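Local coordinates for protein putative isohexenylglutaconyl-CoA hydratase (Pseudomonas aeruginosa, PDB 4ZU2) that probably hydrates isohexenylglutaconyl-CoA, a coenzyme A thioester of acyclic terpene breakdown, as a member of the crotonase (enoyl-CoA hydratase/isomerase) family, at residues E187-A190 / D191-E194; R196-E199 / T200-L204; A162-L165 / A166-A170. One frame throughout, in Å; residues are numbered along the deposited sequence.

Contact 1: E187-A190 / D191-E194; sequences EADA and DALE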
ATOM      1  N   GLU A 187      19.880  10.503  -3.332  1.00 45.93           N
ATOM      2  CA  GLU A 187      21.024  11.413  -3.145  1.00 46.06           C
ATOM      3  C   GLU A 187      21.499  12.013  -4.474  1.00 49.45           C
ATOM      4  O   GLU A 187      21.427  11.375  -5.511  1.00 47.38           O
ATOM      5  CB  GLU A 187      22.196  10.698  -2.480  1.00 46.43           C
ATOM      6  CG  GLU A 187      21.797   9.858  -1.301  1.00 51.74           C
ATOM      7  CD  GLU A 187      21.119  10.675  -0.210  1.00 53.49           C
ATOM      8  OE1 GLU A 187      21.758  11.609   0.326  1.00 58.08           O
ATOM      9  OE2 GLU A 187      19.939  10.402   0.097  1.00 52.57           O
ATOM     10  N   ALA A 188      21.992  13.246  -4.428  1.00 54.06           N
ATOM     11  CA  ALA A 188      22.337  13.991  -5.638  1.00 56.41           C
ATOM     12  C   ALA A 188      23.755  13.735  -6.152  1.00 56.96           C
ATOM     13  O   ALA A 188      24.074  14.085  -7.292  1.00 57.48           O
ATOM     14  CB  ALA A 188      22.132  15.491  -5.399  1.00 58.97           C
ATOM     15  N   ASP A 189      24.611  13.136  -5.327  1.00 60.15           N
ATOM     16  CA  ASP A 189      25.986  12.830  -5.750  1.00 60.45           C
ATOM     17  C   ASP A 189      26.560  11.608  -5.056  1.00 58.61           C
ATOM     18  O   ASP A 189      25.992  11.107  -4.101  1.00 57.45           O
ATOM     19  CB  ASP A 189      26.923  14.023  -5.528  1.00 59.37           C
ATOM     20  CG  ASP A 189      26.812  14.613  -4.134  1.00 58.05           C
ATOM     21  OD1 ASP A 189      27.291  13.994  -3.152  1.00 53.54           O
ATOM     22  OD2 ASP A 189      26.252  15.724  -4.029  1.00 59.17           O
ATOM     23  N   ALA A 190      27.709  11.155  -5.543  1.00 58.71           N
ATOM     24  CA  ALA A 190      28.274   9.869  -5.137  1.00 59.23           C
ATOM     25  C   ALA A 190      28.795   9.862  -3.701  1.00 57.65           C
ATOM     26  O   ALA A 190      28.792   8.830  -3.045  1.00 54.47           O
ATOM     27  CB  ALA A 190      29.382   9.451  -6.095  1.00 58.81           C
ATOM     28  N   ASP A 191      29.266  10.999  -3.216  1.00 58.94           N
ATOM     29  CA  ASP A 191      29.740  11.048  -1.842  1.00 58.38           C
ATOM     30  C   ASP A 191      28.527  10.946  -0.925  1.00 49.19           C
ATOM     31  O   ASP A 191      28.598  10.359   0.151  1.00 44.44           O
ATOM     32  CB  ASP A 191      30.498  12.344  -1.560  1.00 62.93           C
ATOM     33  CG  ASP A 191      31.693  12.531  -2.464  1.00 64.65           C
ATOM     34  OD1 ASP A 191      32.265  11.515  -2.937  1.00 60.94           O
ATOM     35  OD2 ASP A 191      32.056  13.712  -2.687  1.00 66.11           O
ATOM     36  N   ALA A 192      27.422  11.538  -1.374  1.00 44.51           N
ATOM     37  CA  ALA A 192      26.165  11.532  -0.647  1.00 39.92           C
ATOM     38  C   ALA A 192      25.565  10.127  -0.726  1.00 41.74           C
ATOM     39  O   ALA A 192      24.988   9.629   0.221  1.00 35.79           O
ATOM     40  CB  ALA A 192      25.213  12.541  -1.267  1.00 30.99           C
ATOM     41  N   LEU A 193      25.696   9.502  -1.890  1.00 44.43           N
ATOM     42  CA  LEU A 193      25.122   8.193  -2.106  1.00 41.94           C
ATOM     43  C   LEU A 193      25.821   7.244  -1.178  1.00 38.45           C
ATOM     44  O   LEU A 193      25.189   6.377  -0.582  1.00 33.78           O
ATOM     45  CB  LEU A 193      25.311   7.756  -3.558  1.00 45.84           C
ATOM     46  CG  LEU A 193      24.140   7.010  -4.223  1.00 47.64           C
ATOM     47  CD1 LEU A 193      22.904   7.871  -4.380  1.00 45.94           C
ATOM     48  CD2 LEU A 193      24.567   6.440  -5.570  1.00 50.21           C
ATOM     49  N   GLU A 194      27.132   7.441  -1.048  1.00 40.82           N
ATOM     50  CA  GLU A 194      27.990   6.549  -0.271  1.00 39.38           C
ATOM     51  C   GLU A 194      27.857   6.770   1.222  1.00 36.23           C
ATOM     52  O   GLU A 194      28.165   5.877   2.007  1.00 29.05           O
ATOM     53  CB  GLU A 194      29.460   6.767  -0.623  1.00 43.35           C
ATOM     54  CG  GLU A 194      29.919   6.140  -1.907  1.00 46.46           C
ATOM     55  CD  GLU A 194      29.830   4.646  -1.894  1.00 44.78           C
ATOM     56  OE1 GLU A 194      30.393   4.016  -0.978  1.00 48.15           O
ATOM     57  OE2 GLU A 194      29.187   4.099  -2.810  1.00 42.09           O
TER

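Contact 2: R196-E199 / T200-L204; sequences RLEE and TLEQL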
ATOM      1  N   ARG A 196      25.103   7.846   2.737  1.00 29.47           N
ATOM      2  CA  ARG A 196      23.839   7.192   3.047  1.00 27.49           C
ATOM      3  C   ARG A 196      24.016   5.698   3.200  1.00 25.60           C
ATOM      4  O   ARG A 196      23.406   5.092   4.068  1.00 28.20           O
ATOM      5  CB  ARG A 196      22.789   7.461   1.986  1.00 27.43           C
ATOM      6  CG  ARG A 196      21.461   6.812   2.317  1.00 33.99           C
ATOM      7  CD  ARG A 196      20.828   7.494   3.518  1.00 32.45           C
ATOM      8  NE  ARG A 196      20.496   8.875   3.203  1.00 34.52           N
ATOM      9  CZ  ARG A 196      20.022   9.764   4.078  1.00 47.16           C
ATOM     10  NH1 ARG A 196      19.815   9.430   5.359  1.00 44.89           N
ATOM     11  NH2 ARG A 196      19.731  10.995   3.668  1.00 50.77           N
ATOM     12  N   LEU A 197      24.834   5.106   2.351  1.00 30.01           N
ATOM     13  CA  LEU A 197      25.016   3.663   2.398  1.00 37.04           C
ATOM     14  C   LEU A 197      25.660   3.266   3.703  1.00 40.30           C
ATOM     15  O   LEU A 197      25.182   2.366   4.391  1.00 39.52           O
ATOM     16  CB  LEU A 197      25.873   3.156   1.250  1.00 29.69           C
ATOM     17  CG  LEU A 197      26.253   1.664   1.301  1.00 33.78           C
ATOM     18  CD1 LEU A 197      25.012   0.795   1.302  1.00 37.94           C
ATOM     19  CD2 LEU A 197      27.147   1.271   0.113  1.00 32.70           C
ATOM     20  N   GLU A 198      26.781   3.907   4.020  1.00 37.87           N
ATOM     21  CA  GLU A 198      27.476   3.604   5.252  1.00 38.83           C
ATOM     22  C   GLU A 198      26.620   4.004   6.488  1.00 23.70           C
ATOM     23  O   GLU A 198      26.768   3.420   7.557  1.00 28.56           O
ATOM     24  CB  GLU A 198      28.860   4.268   5.267  1.00 40.30           C
ATOM     25  CG  GLU A 198      29.593   4.089   6.594  1.00 44.29           C
ATOM     26  CD  GLU A 198      29.628   2.630   7.077  1.00 48.78           C
ATOM     27  OE1 GLU A 198      30.114   1.762   6.302  1.00 46.33           O
ATOM     28  OE2 GLU A 198      29.167   2.359   8.234  1.00 50.60           O
ATOM     29  N   GLU A 199      25.754   5.005   6.363  1.00 21.81           N
ATOM     30  CA  GLU A 199      24.873   5.336   7.476  1.00 33.28           C
ATOM     31  C   GLU A 199      23.947   4.138   7.744  1.00 34.44           C
ATOM     32  O   GLU A 199      23.912   3.599   8.857  1.00 31.94           O
ATOM     33  CB  GLU A 199      24.071   6.580   7.179  1.00 40.42           C
ATOM     34  CG  GLU A 199      23.149   6.964   8.302  1.00 55.81           C
ATOM     35  CD  GLU A 199      23.853   7.063   9.655  1.00 66.69           C
ATOM     36  OE1 GLU A 199      25.053   7.458   9.681  1.00 70.50           O
ATOM     37  OE2 GLU A 199      23.200   6.752  10.688  1.00 64.43           O
ATOM     38  N   THR A 200      23.260   3.702   6.685  1.00 33.57           N
ATOM     39  CA  THR A 200      22.362   2.544   6.705  1.00 28.13           C
ATOM     40  C   THR A 200      23.072   1.350   7.320  1.00 26.84           C
ATOM     41  O   THR A 200      22.542   0.678   8.185  1.00 29.38           O
ATOM     42  CB  THR A 200      21.942   2.168   5.292  1.00 26.35           C
ATOM     43  OG1 THR A 200      21.178   3.239   4.712  1.00 21.70           O
ATOM     44  CG2 THR A 200      21.121   0.863   5.265  1.00 30.70           C
ATOM     45  N   LEU A 201      24.296   1.122   6.904  1.00 28.38           N
ATOM     46  CA  LEU A 201      25.041  -0.028   7.381  1.00 28.24           C
ATOM     47  C   LEU A 201      25.395   0.083   8.853  1.00 29.39           C
ATOM     48  O   LEU A 201      25.529  -0.926   9.524  1.00 34.23           O
ATOM     49  CB  LEU A 201      26.297  -0.248   6.554  1.00 21.05           C
ATOM     50  CG  LEU A 201      26.079  -0.819   5.144  1.00 32.35           C
ATOM     51  CD1 LEU A 201      27.423  -0.908   4.396  1.00 30.79           C
ATOM     52  CD2 LEU A 201      25.388  -2.213   5.165  1.00 33.09           C
ATOM     53  N   GLU A 202      25.537   1.290   9.370  1.00 26.66           N
ATOM     54  CA  GLU A 202      25.875   1.393  10.773  1.00 32.43           C
ATOM     55  C   GLU A 202      24.580   1.232  11.580  1.00 31.96           C
ATOM     56  O   GLU A 202      24.599   0.666  12.648  1.00 31.36           O
ATOM     57  CB  GLU A 202      26.638   2.676  11.090  1.00 36.80           C
ATOM     58  CG  GLU A 202      27.506   2.503  12.317  1.00 49.51           C
ATOM     59  CD  GLU A 202      28.765   1.704  12.070  1.00 55.65           C
ATOM     60  OE1 GLU A 202      29.364   1.881  10.988  1.00 56.83           O
ATOM     61  OE2 GLU A 202      29.129   0.883  12.955  1.00 56.92           O
ATOM     62  N   GLN A 203      23.448   1.683  11.038  1.00 30.28           N
ATOM     63  CA  GLN A 203      22.162   1.398  11.676  1.00 31.50           C
ATOM     64  C   GLN A 203      21.905  -0.091  11.790  1.00 34.52           C
ATOM     65  O   GLN A 203      21.366  -0.577  12.782  1.00 36.85           O
ATOM     66  CB  GLN A 203      21.029   2.023  10.899  1.00 30.11           C
ATOM     67  CG  GLN A 203      21.115   3.522  10.886  1.00 31.92           C
ATOM     68  CD  GLN A 203      20.018   4.151  10.061  1.00 34.36           C
ATOM     69  OE1 GLN A 203      19.878   3.885   8.872  1.00 34.32           O
ATOM     70  NE2 GLN A 203      19.217   4.975  10.699  1.00 36.97           N
ATOM     71  N   LEU A 204      22.302  -0.811  10.749  1.00 33.52           N
ATOM     72  CA  LEU A 204      22.065  -2.235  10.660  1.00 28.35           C
ATOM     73  C   LEU A 204      22.899  -3.026  11.644  1.00 32.07           C
ATOM     74  O   LEU A 204      22.499  -4.122  12.070  1.00 29.59           O
ATOM     75  CB  LEU A 204      22.374  -2.676   9.217  1.00 23.37           C
ATOM     76  CG  LEU A 204      22.409  -4.141   8.789  1.00 19.83           C
ATOM     77  CD1 LEU A 204      23.694  -4.854   9.170  1.00 17.54           C
ATOM     78  CD2 LEU A 204      21.198  -4.886   9.254  1.00 19.63           C
TER

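Contact 3: A162-L165 / A166-A170; sequences ARRL and ALTAA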
ATOM      1  N   ALA A 162       1.636   0.914  -9.892  1.00 16.14           N
ATOM      2  CA  ALA A 162       2.242  -0.129 -10.703  1.00 14.26           C
ATOM      3  C   ALA A 162       1.566  -0.171 -12.026  1.00 19.21           C
ATOM      4  O   ALA A 162       2.243  -0.308 -13.054  1.00 17.00           O
ATOM      5  CB  ALA A 162       2.164  -1.526 -10.040  1.00  3.23           C
ATOM      6  N   ARG A 163       0.238  -0.060 -11.998  1.00 20.01           N
ATOM      7  CA  ARG A 163      -0.545  -0.077 -13.224  1.00 13.64           C
ATOM      8  C   ARG A 163      -0.093   1.007 -14.214  1.00 23.68           C
ATOM      9  O   ARG A 163      -0.027   0.736 -15.392  1.00 24.94           O
ATOM     10  CB  ARG A 163      -2.051  -0.028 -12.958  1.00 12.62           C
ATOM     11  CG  ARG A 163      -2.588   1.182 -12.169  1.00 14.58           C
ATOM     12  CD  ARG A 163      -3.806   0.813 -11.393  1.00 16.60           C
ATOM     13  NE  ARG A 163      -4.880   0.315 -12.254  1.00 15.88           N
ATOM     14  CZ  ARG A 163      -6.103   0.020 -11.833  1.00 20.56           C
ATOM     15  NH1 ARG A 163      -6.448   0.141 -10.537  1.00 21.69           N
ATOM     16  NH2 ARG A 163      -6.983  -0.415 -12.699  1.00 22.87           N
ATOM     17  N   ARG A 164       0.264   2.203 -13.734  1.00 27.18           N
ATOM     18  CA  ARG A 164       0.669   3.287 -14.618  1.00 21.32           C
ATOM     19  C   ARG A 164       2.029   2.994 -15.205  1.00 17.04           C
ATOM     20  O   ARG A 164       2.208   3.154 -16.383  1.00 23.67           O
ATOM     21  CB  ARG A 164       0.720   4.646 -13.893  1.00 24.76           C
ATOM     22  CG  ARG A 164       1.190   5.798 -14.772  1.00 29.22           C
ATOM     23  CD  ARG A 164       1.110   7.170 -14.077  1.00 27.98           C
ATOM     24  NE  ARG A 164       2.263   7.425 -13.235  1.00 25.96           N
ATOM     25  CZ  ARG A 164       3.469   7.785 -13.667  1.00 25.07           C
ATOM     26  NH1 ARG A 164       3.705   7.951 -14.949  1.00 29.57           N
ATOM     27  NH2 ARG A 164       4.448   8.001 -12.804  1.00 28.25           N
ATOM     28  N   LEU A 165       2.976   2.543 -14.378  1.00 14.40           N
ATOM     29  CA  LEU A 165       4.324   2.321 -14.854  1.00 18.29           C
ATOM     30  C   LEU A 165       4.352   1.248 -15.919  1.00 21.79           C
ATOM     31  O   LEU A 165       4.990   1.429 -16.973  1.00 16.82           O
ATOM     32  CB  LEU A 165       5.294   1.993 -13.712  1.00 22.67           C
ATOM     33  CG  LEU A 165       5.299   2.999 -12.558  1.00 24.75           C
ATOM     34  CD1 LEU A 165       6.557   2.814 -11.704  1.00 29.61           C
ATOM     35  CD2 LEU A 165       5.160   4.392 -13.065  1.00 21.53           C
ATOM     36  N   ALA A 166       3.638   0.164 -15.623  1.00 17.35           N
ATOM     37  CA  ALA A 166       3.582  -1.013 -16.436  1.00 19.71           C
ATOM     38  C   ALA A 166       2.811  -0.845 -17.769  1.00 20.35           C
ATOM     39  O   ALA A 166       3.199  -1.395 -18.792  1.00 20.18           O
ATOM     40  CB  ALA A 166       2.972  -2.149 -15.631  1.00 17.72           C
ATOM     41  N   LEU A 167       1.697  -0.132 -17.728  1.00 15.88           N
ATOM     42  CA  LEU A 167       0.848  -0.005 -18.893  1.00 11.47           C
ATOM     43  C   LEU A 167       1.152   1.248 -19.783  1.00 23.93           C
ATOM     44  O   LEU A 167       0.472   1.449 -20.788  1.00 20.79           O
ATOM     45  CB  LEU A 167      -0.605  -0.022 -18.457  1.00 16.41           C
ATOM     46  CG  LEU A 167      -0.936  -1.235 -17.572  1.00 25.86           C
ATOM     47  CD1 LEU A 167      -2.329  -1.108 -17.006  1.00 22.03           C
ATOM     48  CD2 LEU A 167      -0.746  -2.579 -18.341  1.00 15.96           C
ATOM     49  N   THR A 168       2.164   2.045 -19.406  1.00 22.68           N
ATOM     50  CA  THR A 168       2.571   3.245 -20.157  1.00 24.94           C
ATOM     51  C   THR A 168       4.095   3.237 -20.427  1.00 24.36           C
ATOM     52  O   THR A 168       4.597   4.090 -21.124  1.00 22.84           O
ATOM     53  CB  THR A 168       2.139   4.620 -19.413  1.00 19.99           C
ATOM     54  OG1 THR A 168       2.921   4.841 -18.230  1.00 11.72           O
ATOM     55  CG2 THR A 168       0.684   4.618 -19.037  1.00 17.23           C
ATOM     56  N   ALA A 169       4.826   2.283 -19.839  1.00 29.48           N
ATOM     57  CA  ALA A 169       6.293   2.207 -19.984  1.00 29.06           C
ATOM     58  C   ALA A 169       7.010   3.529 -19.650  1.00 27.80           C
ATOM     59  O   ALA A 169       8.080   3.829 -20.179  1.00 24.12           O
ATOM     60  CB  ALA A 169       6.658   1.732 -21.398  1.00 31.93           C
ATOM     61  N   ALA A 170       6.434   4.279 -18.720  1.00 25.36           N
ATOM     62  CA  ALA A 170       6.963   5.581 -18.299  1.00 28.43           C
ATOM     63  C   ALA A 170       8.373   5.536 -17.725  1.00 30.00           C
ATOM     64  O   ALA A 170       8.652   4.759 -16.815  1.00 28.28           O
ATOM     65  CB  ALA A 170       6.022   6.187 -17.226  1.00 31.58           C
TER
HETATM   66  O   HOH W   1       1.942   7.846 -17.650  1.00 27.05           O
HETATM   67  O   HOH W   2       7.498   1.968 -16.625  1.00 20.89           O

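Contact 1: E187-A190 / D191-E194
E187 lays the aliphatic part of its side chain against the first turn of the helix that follows it, and this is the close-packed half of the contact. Its CB meets CD1 of L193 at 3.5 Å and the methyl CB of A192 at 3.7 Å, while CG rests over the backbone beside A192 O. With CG anti to the carbonyl carbon (chi1 -46°) and a second bend at chi2, the chain curls along the helix surface, and its carboxylate is carried toward R196, one turn beyond A192, where OE2 makes a long, weak ion pair. L193 is the buried member: it also packs on I128 and L108 of the neighbouring strands, so the E187 methylenes cover one side of a leucine that is otherwise directed into the sheet. Here the chain turns from strand 185-187, an outermost strand of the crotonase core sheet within the chain, into helix 190-205, and D189 is the N-cap. Its OD1 takes the amide of A192 at 3.0 Å, met nearly along the C-O axis of the carboxylate, and the same oxygen lies 3.2 Å from A192 CB. A chi1 of 49° sets CG between the backbone N and the carbonyl carbon and so folds the carboxylate back over the opening turn. The backbone oxygen of D189 receives L193 N at 2.7 Å, and A190 O receives E194 N at 2.9 Å. The other side is loose and faces solvent. A190, D191 and E194 are exposed there; E194 meets A190 O with CG at 3.1 Å, beside its own amide bond, and the D191 carboxylate stands near that of D189 without touching it, like charges that the N-terminal end of the helix would probably make tolerable.

Contact 2: R196-E199 / T200-L204
T200 returns two bonds to R196 O: the oxygen accepts both T200 N, at 3.0 Å and almost straight (174°), and T200 OG1, also at 3.0 Å. The two donors reach it from opposite faces of the carbonyl plane. The hydroxyl gets there because OG1 stands anti to the carbonyl carbon (chi1 -64°), folded back along the helix. E199 O likewise accepts two amides, those of E202 and Q203. Apolar contact runs along the buried side, where L197 and L201, one turn apart, run alongside each other, with L197 CG 4.2 Å from L201 CD1. This amphipathic helix, 190-205, covers the crotonase core sheet: L197 packs on V56, V106 and L108, and L201 on A54. Charge gathers on the exposed side. The E198 and E202 side chains extend in the same direction, bringing OE2 of E198 to 2.8 Å from OE1 of E202, a close pair of like charges that may raise the pKa of one of them; E202 also has a long, weak ion pair with R206. E199 and Q203 instead cross at about a right angle, E199 OE2 meeting Q203 CG at 3.8 Å.

Contact 3: A162-L165 / A166-A170
This is a local contact within the last turns of helix 159-168 and the loop that leaves it, buried in the trimer, and it joins successive turns through backbone bonds, a threonine hydroxyl and two waters. A166 N binds A162 O at 3.0 Å, and L167 N binds R163 O. L167 folds its own side chain against the latter oxygen, CG lying 3.1 Å from R163 O. A side chain joins in at R164 O: T168 OG1 donates to it over 2.6 Å, tilted from the carbonyl plane. Its chi1 of 71° places the hydroxyl between the backbone N and the carbonyl carbon, turned back toward the preceding turn. The same hydroxyl accepts from water 1, which in turn accepts from R164 NH1 at 3.2 Å, lying in plane at the guanidinium edge. Thus the arginine, extended through chi2 and bent at chi3, curls past the helix end, its NH1 3.7 Å from A170 CB, while L165 CD2 sits over the rim of one guanidinium face. Past T168 the chain leaves helical geometry at A169, which has positive phi. Water 2 joins the two sides of this exit, donating to L165 O at 2.6 Å and to A170 O at 3.0 Å. Within the subunit, A162 and L165 pack against helix 149-157. On the side facing the third subunit, R163 forms a salt bridge with D125 of that subunit and a hydrogen bond with its Q99, and L167 packs on its L104, at the start of strand 104-109.

Overall arrangement
Followed from the N terminus, contact 3 comes first, at the end of helix 159-168; contact 1 then spans the turn from strand 185-187 into helix 190-205, and contact 2 continues along that helix. Each joins adjoining segments, so none closes a loop of intervening chain, and the three stand in series, neither nesting nor crossing. Contacts 1 and 2 touch through E187 and R196, with centres 13 Å apart, and together seat one helix against the core sheet. Contact 3 is remote within the subunit, its nearest atoms about 18 Å from contact 1 and about 21 Å from contact 2. The trimer brings the two regions together: Q203 and L204 pack on T168 and L167 of the second subunit.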